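Local coordinates for protein phage terminase large subunit (Thermus phage P7426, PDB 7KS4) that probably acts, through this N-terminal ATPase domain, as the ATP-driven motor that moves viral DNA into empty capsids, the full-length protein probably also cutting the genome, at residues Q102-R106 with R107-L111; E232-E235 with W236-R240; D246-F249 with R250-G254. One frame throughout, in Å; residues are numbered along the deposited sequence.

Overall arrangement
All three contacts lie in the N-terminal ATPase domain, a P-loop fold with ADP and a magnesium ion bound. Contact 1 is a hairpin at one edge of the central sheet, its centre 39 Å from that of contact 2 and 35 Å from that of contact 3, and it touches neither. Contacts 2 and 3 follow each other in the chain as short helices with centres 12 Å apart. They pack through Tyr237 on Tyr253 and Met238 on Phe249, and share a sulfate. Both lie near the nucleotide: the side chain of Arg233 is about 7 Å from ADP, and that of Glu252 about 9 Å from both ADP and magnesium.

Contact 1: residues Q102-R106 with R107-L111; sequences QLQRR and RLRLL. With SO4 (sulfate ion), chain C.
Leu111 N donates to Gln102 O at 2.8 Å, and Gln102 N returns a bond of 2.9 Å to Leu111 O. This hydrogen-bonded pair belongs to the antiparallel beta hairpin of strands 99-104 and 109-115, at the edge of the ATPase sheet. A second such pair, Gln104 with Arg109, leads into a type I turn from Arg105 to Leu108 with a G1 beta bulge: Leu108, in a left-handed backbone conformation (phi 43°), and Arg109 both face Gln104. On one face Leu103 CD1 meets Leu110 CD1 at 4.2 Å, and Leu103 also packs on Val86 of helix 75-92. The other face is largely polar. There the Gln104 amide is stacked on the Arg107 guanidinium, planes 11° apart; OE1 sits over its face, 3.1 Å from Arg107 NE but badly angled for a hydrogen bond. Extended beyond CG, the same glutamine runs alongside Arg109, with OE1 3.3 Å from Arg109 CD, while Arg109 NE goes to Glu131 in a salt bridge. Gln102 OE1 bonds to His113 and rests 3.6 Å from Leu111 CD1. A sulfate, probably from the crystallisation liquor, settles at the turn: Arg107 turns its edge to O4, and Arg106 N makes a weak 2.8 Å bond to sulfate O3.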
ATOM      1  N   GLN A 102     -19.323  -5.542  -7.149  1.00 40.70           N
ATOM      2  CA  GLN A 102     -19.769  -6.772  -6.509  1.00 43.29           C
ATOM      3  C   GLN A 102     -18.807  -7.087  -5.373  1.00 43.83           C
ATOM      4  O   GLN A 102     -17.586  -7.067  -5.566  1.00 42.12           O
ATOM      5  CB  GLN A 102     -19.828  -7.929  -7.513  1.00 43.80           C
ATOM      6  CG  GLN A 102     -20.496  -9.184  -6.989  1.00 46.80           C
ATOM      7  CD  GLN A 102     -20.344 -10.353  -7.940  1.00 48.83           C
ATOM      8  OE1 GLN A 102     -19.906 -10.192  -9.082  1.00 48.16           O
ATOM      9  NE2 GLN A 102     -20.703 -11.542  -7.473  1.00 51.98           N
ATOM     10  N   LEU A 103     -19.354  -7.370  -4.196  1.00 45.80           N
ATOM     11  CA  LEU A 103     -18.571  -7.516  -2.979  1.00 48.10           C
ATOM     12  C   LEU A 103     -18.857  -8.860  -2.330  1.00 53.68           C
ATOM     13  O   LEU A 103     -20.009  -9.301  -2.267  1.00 52.80           O
ATOM     14  CB  LEU A 103     -18.884  -6.391  -1.987  1.00 49.18           C
ATOM     15  CG  LEU A 103     -18.238  -6.477  -0.603  1.00 51.91           C
ATOM     16  CD1 LEU A 103     -16.712  -6.574  -0.704  1.00 50.31           C
ATOM     17  CD2 LEU A 103     -18.642  -5.264   0.203  1.00 53.16           C
ATOM     18  N   GLN A 104     -17.799  -9.502  -1.845  1.00 60.62           N
ATOM     19  CA  GLN A 104     -17.896 -10.712  -1.032  1.00 66.90           C
ATOM     20  C   GLN A 104     -17.090 -10.418   0.228  1.00 68.49           C
ATOM     21  O   GLN A 104     -15.892 -10.705   0.283  1.00 68.28           O
ATOM     22  CB  GLN A 104     -17.379 -11.923  -1.790  1.00 67.05           C
ATOM     23  CG  GLN A 104     -18.115 -12.173  -3.093  1.00 66.84           C
ATOM     24  CD  GLN A 104     -17.429 -13.201  -3.961  1.00 67.69           C
ATOM     25  OE1 GLN A 104     -16.393 -13.750  -3.589  1.00 68.15           O
ATOM     26  NE2 GLN A 104     -18.003 -13.470  -5.129  1.00 68.08           N
ATOM     27  N   ARG A 105     -17.746  -9.813   1.222  1.00 69.02           N
ATOM     28  CA  ARG A 105     -17.026  -9.347   2.405  1.00 72.25           C
ATOM     29  C   ARG A 105     -16.345 -10.502   3.122  1.00 75.65           C
ATOM     30  O   ARG A 105     -15.206 -10.369   3.585  1.00 73.04           O
ATOM     31  CB  ARG A 105     -17.974  -8.613   3.357  1.00 77.36           C
ATOM     32  CG  ARG A 105     -18.170  -7.143   3.018  1.00 79.42           C
ATOM     33  CD  ARG A 105     -18.909  -6.380   4.119  1.00 85.57           C
ATOM     34  NE  ARG A 105     -19.580  -5.188   3.598  1.00 87.02           N
ATOM     35  CZ  ARG A 105     -19.005  -3.999   3.419  1.00 87.52           C
ATOM     36  NH1 ARG A 105     -17.724  -3.812   3.719  1.00 87.36           N
ATOM     37  NH2 ARG A 105     -19.716  -2.988   2.933  1.00 87.68           N
ATOM     38  N   ARG A 106     -17.024 -11.647   3.217  1.00 85.40           N
ATOM     39  CA  ARG A 106     -16.453 -12.778   3.939  1.00 90.06           C
ATOM     40  C   ARG A 106     -15.153 -13.244   3.292  1.00 85.35           C
ATOM     41  O   ARG A 106     -14.176 -13.543   3.988  1.00 87.99           O
ATOM     42  CB  ARG A 106     -17.470 -13.919   4.008  1.00 96.67           C
ATOM     43  CG  ARG A 106     -18.811 -13.509   4.620  1.00100.48           C
ATOM     44  CD  ARG A 106     -19.663 -14.712   5.012  1.00105.93           C
ATOM     45  NE  ARG A 106     -20.413 -15.267   3.888  1.00107.26           N
ATOM     46  CZ  ARG A 106     -21.627 -14.868   3.512  1.00109.27           C
ATOM     47  NH1 ARG A 106     -22.251 -13.895   4.164  1.00110.54           N
ATOM     48  NH2 ARG A 106     -22.221 -15.444   2.475  1.00109.66           N
ATOM     49  N   ARG A 107     -15.114 -13.296   1.963  1.00 72.63           N
ATOM     50  CA  ARG A 107     -13.938 -13.756   1.240  1.00 68.70           C
ATOM     51  C   ARG A 107     -12.977 -12.626   0.878  1.00 61.92           C
ATOM     52  O   ARG A 107     -12.029 -12.862   0.121  1.00 60.17           O
ATOM     53  CB  ARG A 107     -14.361 -14.495  -0.032  1.00 71.78           C
ATOM     54  CG  ARG A 107     -14.975 -15.855   0.232  1.00 78.82           C
ATOM     55  CD  ARG A 107     -15.303 -16.581  -1.059  1.00 82.27           C
ATOM     56  NE  ARG A 107     -16.581 -16.154  -1.620  1.00 84.12           N
ATOM     57  CZ  ARG A 107     -17.155 -16.713  -2.681  1.00 87.03           C
ATOM     58  NH1 ARG A 107     -16.566 -17.727  -3.305  1.00 89.37           N
ATOM     59  NH2 ARG A 107     -18.322 -16.260  -3.118  1.00 87.47           N
ATOM     60  N   LEU A 108     -13.187 -11.425   1.410  1.00 55.74           N
ATOM     61  CA  LEU A 108     -12.366 -10.257   1.093  1.00 52.50           C
ATOM     62  C   LEU A 108     -12.089 -10.187  -0.407  1.00 49.90           C
ATOM     63  O   LEU A 108     -10.946 -10.147  -0.863  1.00 49.11           O
ATOM     64  CB  LEU A 108     -11.056 -10.265   1.881  1.00 51.59           C
ATOM     65  CG  LEU A 108     -11.129 -10.217   3.411  1.00 52.25           C
ATOM     66  CD1 LEU A 108      -9.727 -10.142   3.981  1.00 50.30           C
ATOM     67  CD2 LEU A 108     -11.974  -9.045   3.908  1.00 50.91           C
ATOM     68  N   ARG A 109     -13.175 -10.177  -1.177  1.00 47.27           N
ATOM     69  CA  ARG A 109     -13.101 -10.148  -2.632  1.00 45.30           C
ATOM     70  C   ARG A 109     -13.979  -9.016  -3.147  1.00 43.69           C
ATOM     71  O   ARG A 109     -15.184  -8.984  -2.873  1.00 43.93           O
ATOM     72  CB  ARG A 109     -13.534 -11.484  -3.235  1.00 50.59           C
ATOM     73  CG  ARG A 109     -13.063 -11.690  -4.665  1.00 51.28           C
ATOM     74  CD  ARG A 109     -13.697 -12.918  -5.288  1.00 56.54           C
ATOM     75  NE  ARG A 109     -13.221 -13.148  -6.647  1.00 57.80           N
ATOM     76  CZ  ARG A 109     -13.863 -13.873  -7.558  1.00 61.67           C
ATOM     77  NH1 ARG A 109     -15.026 -14.444  -7.267  1.00 64.07           N
ATOM     78  NH2 ARG A 109     -13.344 -14.021  -8.769  1.00 62.49           N
ATOM     79  N   LEU A 110     -13.372  -8.095  -3.885  1.00 38.36           N
ATOM     80  CA  LEU A 110     -14.061  -6.946  -4.448  1.00 37.66           C
ATOM     81  C   LEU A 110     -13.905  -6.982  -5.961  1.00 36.71           C
ATOM     82  O   LEU A 110     -12.787  -7.114  -6.471  1.00 35.72           O
ATOM     83  CB  LEU A 110     -13.494  -5.648  -3.866  1.00 34.11           C
ATOM     84  CG  LEU A 110     -14.080  -4.331  -4.373  1.00 32.48           C
ATOM     85  CD1 LEU A 110     -15.539  -4.177  -3.990  1.00 33.83           C
ATOM     86  CD2 LEU A 110     -13.245  -3.165  -3.846  1.00 30.85           C
ATOM     87  N   LEU A 111     -15.022  -6.865  -6.672  1.00 36.53           N
ATOM     88  CA  LEU A 111     -15.049  -6.906  -8.128  1.00 36.45           C
ATOM     89  C   LEU A 111     -15.645  -5.613  -8.668  1.00 34.49           C
ATOM     90  O   LEU A 111     -16.687  -5.156  -8.187  1.00 33.44           O
ATOM     91  CB  LEU A 111     -15.875  -8.099  -8.627  1.00 39.80           C
ATOM     92  CG  LEU A 111     -15.404  -9.478  -8.166  1.00 42.83           C
ATOM     93  CD1 LEU A 111     -16.354 -10.544  -8.675  1.00 46.32           C
ATOM     94  CD2 LEU A 111     -13.994  -9.753  -8.639  1.00 42.23           C
TER
HETATM   95  S   SO4 C 302     -19.144 -14.222   0.696  0.99 91.12           S
HETATM   96  O1  SO4 C 302     -19.306 -15.247   1.724  0.99 90.45           O
HETATM   97  O2  SO4 C 302     -20.450 -13.879   0.141  0.99 90.55           O
HETATM   98  O3  SO4 C 302     -18.543 -13.029   1.289  0.99 90.75           O
HETATM   99  O4  SO4 C 302     -18.290 -14.752  -0.365  0.99 90.63           O

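Contact 2: residues E232-E235 with W236-R240; sequences ERRE and WYMER. With SO4 (sulfate ion), chain H.
From Arg233 onward the backbone winds out of a 3-10 segment into helix 234-239, with successive i to i+4 bonds from Tyr237 N, Met238 N and Glu239 N to the carbonyls of Arg233, Arg234 and Glu235. One step earlier a water stands in for the direct bond, donating to Glu232 O and accepting from Trp236 N at 3.0 Å. The side chains pair with the same four-residue spacing. Arg233 CB lies against the Tyr237 ring, 3.5 Å from CE2, and the extended arginine brings the edge of its guanidinium toward Tyr237 OH, the two planes 69° apart; its NH1 is hydrogen-bonded to Gln45. Arg234, also extended, receives the methyl of Met238 over one face of its guanidinium, with Met238 CE 3.2 Å from Arg234 NH2. Trp227 of helix 226-229 joins this group by a cation-pi contact with the arginine and by packing on Met238. At the surface two carboxylates meet with planes 75° apart: a bend at chi2 (64°) swings Glu235 OE2 to 2.5 Å from Glu239 OE2, a distance at which one acid probably holds a proton. Further along the chain, Arg240 CD rises over the rim of the Trp236 ring, 3.4 Å above its plane, and Arg240 NH1 binds sulfate O4 at 3.0 Å. These i to i+4 pairs are those of a short surface helix, here set beside the ADP site, where Gln45 belongs to the P-loop (Walker A motif) of the ATPase.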
ATOM      1  N   GLU A 232       2.573  18.887  15.167  1.00 40.06           N
ATOM      2  CA  GLU A 232       1.942  19.381  16.381  1.00 40.82           C
ATOM      3  C   GLU A 232       1.816  18.302  17.451  1.00 39.95           C
ATOM      4  O   GLU A 232       1.513  18.631  18.602  1.00 40.30           O
ATOM      5  CB  GLU A 232       0.562  19.963  16.052  1.00 42.85           C
ATOM      6  CG  GLU A 232      -0.517  18.935  15.677  1.00 44.99           C
ATOM      7  CD  GLU A 232      -0.596  18.618  14.187  1.00 47.14           C
ATOM      8  OE1 GLU A 232       0.439  18.675  13.480  1.00 46.54           O
ATOM      9  OE2 GLU A 232      -1.714  18.294  13.729  1.00 49.49           O
ATOM     10  N   ARG A 233       2.027  17.036  17.093  1.00 38.98           N
ATOM     11  CA  ARG A 233       1.993  15.921  18.030  1.00 38.78           C
ATOM     12  C   ARG A 233       3.377  15.516  18.508  1.00 37.04           C
ATOM     13  O   ARG A 233       3.494  14.568  19.293  1.00 36.63           O
ATOM     14  CB  ARG A 233       1.321  14.704  17.387  1.00 40.59           C
ATOM     15  CG  ARG A 233      -0.126  14.916  16.995  1.00 44.77           C
ATOM     16  CD  ARG A 233      -0.697  13.678  16.304  1.00 47.47           C
ATOM     17  NE  ARG A 233      -2.002  13.935  15.700  1.00 49.92           N
ATOM     18  CZ  ARG A 233      -2.608  13.118  14.844  1.00 51.20           C
ATOM     19  NH1 ARG A 233      -2.032  11.982  14.481  1.00 49.94           N
ATOM     20  NH2 ARG A 233      -3.792  13.440  14.343  1.00 53.10           N
ATOM     21  N   ARG A 234       4.429  16.181  18.031  1.00 36.62           N
ATOM     22  CA  ARG A 234       5.781  15.747  18.365  1.00 36.47           C
ATOM     23  C   ARG A 234       5.975  15.677  19.874  1.00 36.06           C
ATOM     24  O   ARG A 234       6.505  14.690  20.397  1.00 35.26           O
ATOM     25  CB  ARG A 234       6.811  16.687  17.736  1.00 38.68           C
ATOM     26  CG  ARG A 234       8.229  16.168  17.850  1.00 40.35           C
ATOM     27  CD  ARG A 234       9.256  17.131  17.268  1.00 43.90           C
ATOM     28  NE  ARG A 234      10.534  16.460  17.063  1.00 46.72           N
ATOM     29  CZ  ARG A 234      11.438  16.249  18.015  1.00 48.92           C
ATOM     30  NH1 ARG A 234      11.222  16.661  19.263  1.00 50.49           N
ATOM     31  NH2 ARG A 234      12.568  15.620  17.719  1.00 50.48           N
ATOM     32  N   GLU A 235       5.559  16.722  20.596  1.00 36.46           N
ATOM     33  CA  GLU A 235       5.784  16.729  22.040  1.00 36.57           C
ATOM     34  C   GLU A 235       5.025  15.592  22.715  1.00 36.55           C
ATOM     35  O   GLU A 235       5.556  14.932  23.617  1.00 36.36           O
ATOM     36  CB  GLU A 235       5.392  18.076  22.644  1.00 37.48           C
ATOM     37  CG  GLU A 235       5.663  18.183  24.155  1.00 37.69           C
ATOM     38  CD  GLU A 235       7.145  18.092  24.535  1.00 37.38           C
ATOM     39  OE1 GLU A 235       8.010  18.376  23.683  1.00 38.18           O
ATOM     40  OE2 GLU A 235       7.447  17.746  25.703  1.00 37.92           O
ATOM     41  N   TRP A 236       3.792  15.327  22.281  1.00 36.99           N
ATOM     42  CA  TRP A 236       3.052  14.209  22.856  1.00 39.41           C
ATOM     43  C   TRP A 236       3.783  12.890  22.615  1.00 38.94           C
ATOM     44  O   TRP A 236       3.929  12.079  23.536  1.00 37.78           O
ATOM     45  CB  TRP A 236       1.634  14.155  22.291  1.00 43.38           C
ATOM     46  CG  TRP A 236       0.864  12.978  22.807  1.00 45.85           C
ATOM     47  CD1 TRP A 236       0.259  12.860  24.030  1.00 47.35           C
ATOM     48  CD2 TRP A 236       0.629  11.743  22.125  1.00 46.80           C
ATOM     49  NE1 TRP A 236      -0.339  11.626  24.146  1.00 47.23           N
ATOM     50  CE2 TRP A 236      -0.128  10.923  22.991  1.00 48.04           C
ATOM     51  CE3 TRP A 236       0.981  11.248  20.865  1.00 47.56           C
ATOM     52  CZ2 TRP A 236      -0.541   9.642  22.631  1.00 48.99           C
ATOM     53  CZ3 TRP A 236       0.573   9.971  20.515  1.00 48.28           C
ATOM     54  CH2 TRP A 236      -0.187   9.189  21.392  1.00 48.77           C
ATOM     55  N   TYR A 237       4.266  12.663  21.385  1.00 37.95           N
ATOM     56  CA  TYR A 237       5.052  11.459  21.106  1.00 38.87           C
ATOM     57  C   TYR A 237       6.251  11.360  22.039  1.00 39.07           C
ATOM     58  O   TYR A 237       6.523  10.299  22.613  1.00 39.26           O
ATOM     59  CB  TYR A 237       5.547  11.452  19.657  1.00 39.37           C
ATOM     60  CG  TYR A 237       4.484  11.325  18.602  1.00 39.97           C
ATOM     61  CD1 TYR A 237       3.511  10.345  18.679  1.00 40.95           C
ATOM     62  CD2 TYR A 237       4.461  12.190  17.515  1.00 40.81           C
ATOM     63  CE1 TYR A 237       2.534  10.235  17.699  1.00 42.68           C
ATOM     64  CE2 TYR A 237       3.492  12.087  16.540  1.00 41.31           C
ATOM     65  CZ  TYR A 237       2.534  11.112  16.636  1.00 42.52           C
ATOM     66  OH  TYR A 237       1.571  11.011  15.656  1.00 45.02           O
ATOM     67  N   MET A 238       6.998  12.453  22.177  1.00 37.41           N
ATOM     68  CA  MET A 238       8.195  12.427  23.008  1.00 38.72           C
ATOM     69  C   MET A 238       7.848  12.126  24.460  1.00 37.73           C
ATOM     70  O   MET A 238       8.576  11.397  25.144  1.00 38.47           O
ATOM     71  CB  MET A 238       8.940  13.762  22.891  1.00 40.34           C
ATOM     72  CG  MET A 238       9.528  14.035  21.501  1.00 42.76           C
ATOM     73  SD  MET A 238      10.658  12.716  20.979  1.00 45.14           S
ATOM     74  CE  MET A 238      11.168  13.252  19.347  1.00 45.35           C
ATOM     75  N   GLU A 239       6.728  12.663  24.945  1.00 35.84           N
ATOM     76  CA  GLU A 239       6.376  12.493  26.348  1.00 33.93           C
ATOM     77  C   GLU A 239       5.849  11.092  26.644  1.00 32.84           C
ATOM     78  O   GLU A 239       5.810  10.694  27.815  1.00 32.12           O
ATOM     79  CB  GLU A 239       5.366  13.570  26.752  1.00 33.35           C
ATOM     80  CG  GLU A 239       5.983  14.962  26.746  1.00 33.35           C
ATOM     81  CD  GLU A 239       5.049  16.058  27.238  1.00 33.29           C
ATOM     82  OE1 GLU A 239       3.996  15.737  27.839  1.00 32.80           O
ATOM     83  OE2 GLU A 239       5.385  17.242  27.028  1.00 33.90           O
ATOM     84  N   ARG A 240       5.479  10.326  25.615  1.00 35.54           N
ATOM     85  CA  ARG A 240       5.142   8.919  25.816  1.00 38.00           C
ATOM     86  C   ARG A 240       6.350   8.069  26.177  1.00 37.10           C
ATOM     87  O   ARG A 240       6.177   6.951  26.668  1.00 37.10           O
ATOM     88  CB  ARG A 240       4.510   8.317  24.565  1.00 40.59           C
ATOM     89  CG  ARG A 240       3.194   8.909  24.165  1.00 42.88           C
ATOM     90  CD  ARG A 240       2.485   8.003  23.169  1.00 46.62           C
ATOM     91  NE  ARG A 240       1.992   6.768  23.782  1.00 50.29           N
ATOM     92  CZ  ARG A 240       1.139   5.922  23.208  1.00 53.12           C
ATOM     93  NH1 ARG A 240       0.665   6.165  21.995  1.00 55.33           N
ATOM     94  NH2 ARG A 240       0.756   4.825  23.851  1.00 53.99           N
TER
HETATM   95  S   SO4 H 307      -1.446   3.424  20.414  0.53 46.92           S
HETATM   96  O1  SO4 H 307      -1.815   3.904  21.745  0.53 47.05           O
HETATM   97  O2  SO4 H 307      -2.524   3.713  19.475  0.53 45.82           O
HETATM   98  O3  SO4 H 307      -1.223   1.981  20.475  0.53 46.91           O
HETATM   99  O4  SO4 H 307      -0.229   4.090  19.954  0.53 46.78           O
HETATM  100  O   HOH W   1       2.291  17.573  21.019  1.00 32.52           O

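Contact 3: residues D246-F249 with R250-G254; sequences DLEF and RQEYG. With SO4 (sulfate ion), chain H.
Phe249 O accepts two backbone hydrogens, from Tyr253 N and from Gly254 N, each at 3.1 Å. The Gly254 donor lies in the carbonyl plane and the Tyr253 donor is tilted 29° from it, so an i to i+4 bond and an i to i+5 bond of equal length share one oxygen as helix 246-252 gives out. At the other end of the helix Asp246 and Arg250 form a salt bridge. With CG beside the carbonyl carbon (chi1 -171°), Asp246 turns OD2 to the edge of the guanidinium, and Arg250 NE meets Asp246 OD2 from the syn side at 3.1 Å, well out of the carboxylate plane though OD2 lies in the guanidinium plane; the two planes are nearly perpendicular. Arg250 NH1 has a second acid partner in Glu256. Leu247 and Gln251 run side by side, Leu247 CD2 touching Gln251 CD at 3.6 Å. The helix is part of the P-loop ATPase fold and brings Glu252, salt-bridged to Lys186, to about 5 Å (side chain to side chain) from Glu155, the predicted catalytic residue. Phe249 and Tyr253 pack obliquely, with planes 52° apart and Phe249 CD1 3.8 Å from Tyr253 CD2. Trp227 meets the Phe249 ring, and Tyr237 of the preceding helix meets that of Tyr253. At the tip of the tyrosine, OH gives a weak 2.9 Å bond to sulfate O4, the oxygen that also receives Arg240 NH1.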
ATOM      1  N   ASP A 246      12.126   2.224  24.797  1.00 57.64           N
ATOM      2  CA  ASP A 246      12.828   3.058  23.826  1.00 56.97           C
ATOM      3  C   ASP A 246      12.774   2.463  22.424  1.00 52.97           C
ATOM      4  O   ASP A 246      12.601   3.196  21.443  1.00 48.14           O
ATOM      5  CB  ASP A 246      14.280   3.262  24.247  1.00 62.11           C
ATOM      6  CG  ASP A 246      14.987   4.299  23.394  1.00 61.80           C
ATOM      7  OD1 ASP A 246      14.375   5.345  23.092  1.00 59.65           O
ATOM      8  OD2 ASP A 246      16.152   4.066  23.009  1.00 65.04           O
ATOM      9  N   LEU A 247      12.939   1.144  22.298  1.00 57.26           N
ATOM     10  CA  LEU A 247      12.944   0.542  20.965  1.00 55.86           C
ATOM     11  C   LEU A 247      11.587   0.695  20.295  1.00 51.27           C
ATOM     12  O   LEU A 247      11.506   1.031  19.108  1.00 45.68           O
ATOM     13  CB  LEU A 247      13.331  -0.938  21.028  1.00 63.16           C
ATOM     14  CG  LEU A 247      13.481  -1.612  19.649  1.00 65.48           C
ATOM     15  CD1 LEU A 247      14.553  -2.695  19.684  1.00 72.14           C
ATOM     16  CD2 LEU A 247      12.170  -2.213  19.118  1.00 64.18           C
ATOM     17  N   GLU A 248      10.510   0.412  21.029  1.00 59.67           N
ATOM     18  CA  GLU A 248       9.176   0.576  20.463  1.00 59.99           C
ATOM     19  C   GLU A 248       8.963   2.005  19.988  1.00 55.50           C
ATOM     20  O   GLU A 248       8.393   2.231  18.913  1.00 53.54           O
ATOM     21  CB  GLU A 248       8.115   0.183  21.493  1.00 63.18           C
ATOM     22  CG  GLU A 248       6.681   0.342  21.008  1.00 64.67           C
ATOM     23  CD  GLU A 248       5.660   0.013  22.081  1.00 68.67           C
ATOM     24  OE1 GLU A 248       5.966  -0.831  22.953  1.00 72.51           O
ATOM     25  OE2 GLU A 248       4.557   0.603  22.057  1.00 68.95           O
ATOM     26  N   PHE A 249       9.418   2.988  20.772  1.00 52.19           N
ATOM     27  CA  PHE A 249       9.233   4.382  20.387  1.00 49.32           C
ATOM     28  C   PHE A 249      10.004   4.705  19.113  1.00 45.88           C
ATOM     29  O   PHE A 249       9.455   5.295  18.174  1.00 44.55           O
ATOM     30  CB  PHE A 249       9.671   5.313  21.517  1.00 51.58           C
ATOM     31  CG  PHE A 249       9.739   6.752  21.103  1.00 49.02           C
ATOM     32  CD1 PHE A 249       8.636   7.577  21.237  1.00 48.66           C
ATOM     33  CD2 PHE A 249      10.895   7.269  20.544  1.00 47.83           C
ATOM     34  CE1 PHE A 249       8.696   8.896  20.836  1.00 46.18           C
ATOM     35  CE2 PHE A 249      10.956   8.582  20.135  1.00 46.15           C
ATOM     36  CZ  PHE A 249       9.856   9.396  20.282  1.00 45.68           C
ATOM     37  N   ARG A 250      11.287   4.335  19.066  1.00 41.32           N
ATOM     38  CA  ARG A 250      12.100   4.642  17.895  1.00 39.84           C
ATOM     39  C   ARG A 250      11.554   3.980  16.636  1.00 37.45           C
ATOM     40  O   ARG A 250      11.696   4.532  15.536  1.00 36.85           O
ATOM     41  CB  ARG A 250      13.549   4.209  18.134  1.00 44.48           C
ATOM     42  CG  ARG A 250      14.292   5.034  19.177  1.00 50.32           C
ATOM     43  CD  ARG A 250      15.738   4.572  19.327  1.00 55.44           C
ATOM     44  NE  ARG A 250      16.479   5.435  20.244  1.00 60.75           N
ATOM     45  CZ  ARG A 250      17.108   6.554  19.893  1.00 59.97           C
ATOM     46  NH1 ARG A 250      17.106   6.961  18.629  1.00 57.55           N
ATOM     47  NH2 ARG A 250      17.748   7.269  20.810  1.00 62.57           N
ATOM     48  N   GLN A 251      10.956   2.792  16.760  1.00 44.82           N
ATOM     49  CA  GLN A 251      10.435   2.101  15.583  1.00 45.26           C
ATOM     50  C   GLN A 251       9.061   2.615  15.182  1.00 44.49           C
ATOM     51  O   GLN A 251       8.839   2.969  14.019  1.00 42.07           O
ATOM     52  CB  GLN A 251      10.342   0.598  15.833  1.00 50.13           C
ATOM     53  CG  GLN A 251      11.649  -0.134  15.783  1.00 53.79           C
ATOM     54  CD  GLN A 251      11.446  -1.628  15.626  1.00 56.78           C
ATOM     55  OE1 GLN A 251      10.372  -2.159  15.922  1.00 58.17           O
ATOM     56  NE2 GLN A 251      12.469  -2.309  15.141  1.00 57.90           N
ATOM     57  N   GLU A 252       8.112   2.612  16.123  1.00 46.74           N
ATOM     58  CA  GLU A 252       6.722   2.860  15.760  1.00 48.55           C
ATOM     59  C   GLU A 252       6.478   4.323  15.427  1.00 46.23           C
ATOM     60  O   GLU A 252       5.650   4.628  14.562  1.00 46.71           O
ATOM     61  CB  GLU A 252       5.797   2.414  16.889  1.00 54.03           C
ATOM     62  CG  GLU A 252       5.929   0.946  17.259  1.00 57.31           C
ATOM     63  CD  GLU A 252       5.718   0.017  16.074  1.00 59.21           C
ATOM     64  OE1 GLU A 252       6.490  -0.959  15.946  1.00 60.20           O
ATOM     65  OE2 GLU A 252       4.791   0.267  15.269  1.00 59.54           O
ATOM     66  N   TYR A 253       7.185   5.234  16.089  1.00 44.63           N
ATOM     67  CA  TYR A 253       7.052   6.659  15.830  1.00 44.24           C
ATOM     68  C   TYR A 253       8.244   7.246  15.104  1.00 42.17           C
ATOM     69  O   TYR A 253       8.062   8.020  14.162  1.00 41.17           O
ATOM     70  CB  TYR A 253       6.838   7.409  17.149  1.00 47.84           C
ATOM     71  CG  TYR A 253       5.605   6.945  17.874  1.00 52.63           C
ATOM     72  CD1 TYR A 253       4.348   7.109  17.312  1.00 54.99           C
ATOM     73  CD2 TYR A 253       5.692   6.339  19.119  1.00 56.86           C
ATOM     74  CE1 TYR A 253       3.213   6.683  17.965  1.00 59.96           C
ATOM     75  CE2 TYR A 253       4.558   5.912  19.784  1.00 61.69           C
ATOM     76  CZ  TYR A 253       3.321   6.086  19.200  1.00 63.57           C
ATOM     77  OH  TYR A 253       2.189   5.663  19.859  1.00 68.81           O
ATOM     78  N   GLY A 254       9.466   6.888  15.503  1.00 42.36           N
ATOM     79  CA  GLY A 254      10.633   7.362  14.789  1.00 42.12           C
ATOM     80  C   GLY A 254      10.819   6.728  13.428  1.00 41.26           C
ATOM     81  O   GLY A 254      11.521   7.294  12.584  1.00 41.54           O
TER
HETATM   82  S   SO4 H 307      -1.446   3.424  20.414  0.53 46.92           S
HETATM   83  O1  SO4 H 307      -1.815   3.904  21.745  0.53 47.05           O
HETATM   84  O2  SO4 H 307      -2.524   3.713  19.475  0.53 45.82           O
HETATM   85  O3  SO4 H 307      -1.223   1.981  20.475  0.53 46.91           O
HETATM   86  O4  SO4 H 307      -0.229   4.090  19.954  0.53 46.78           O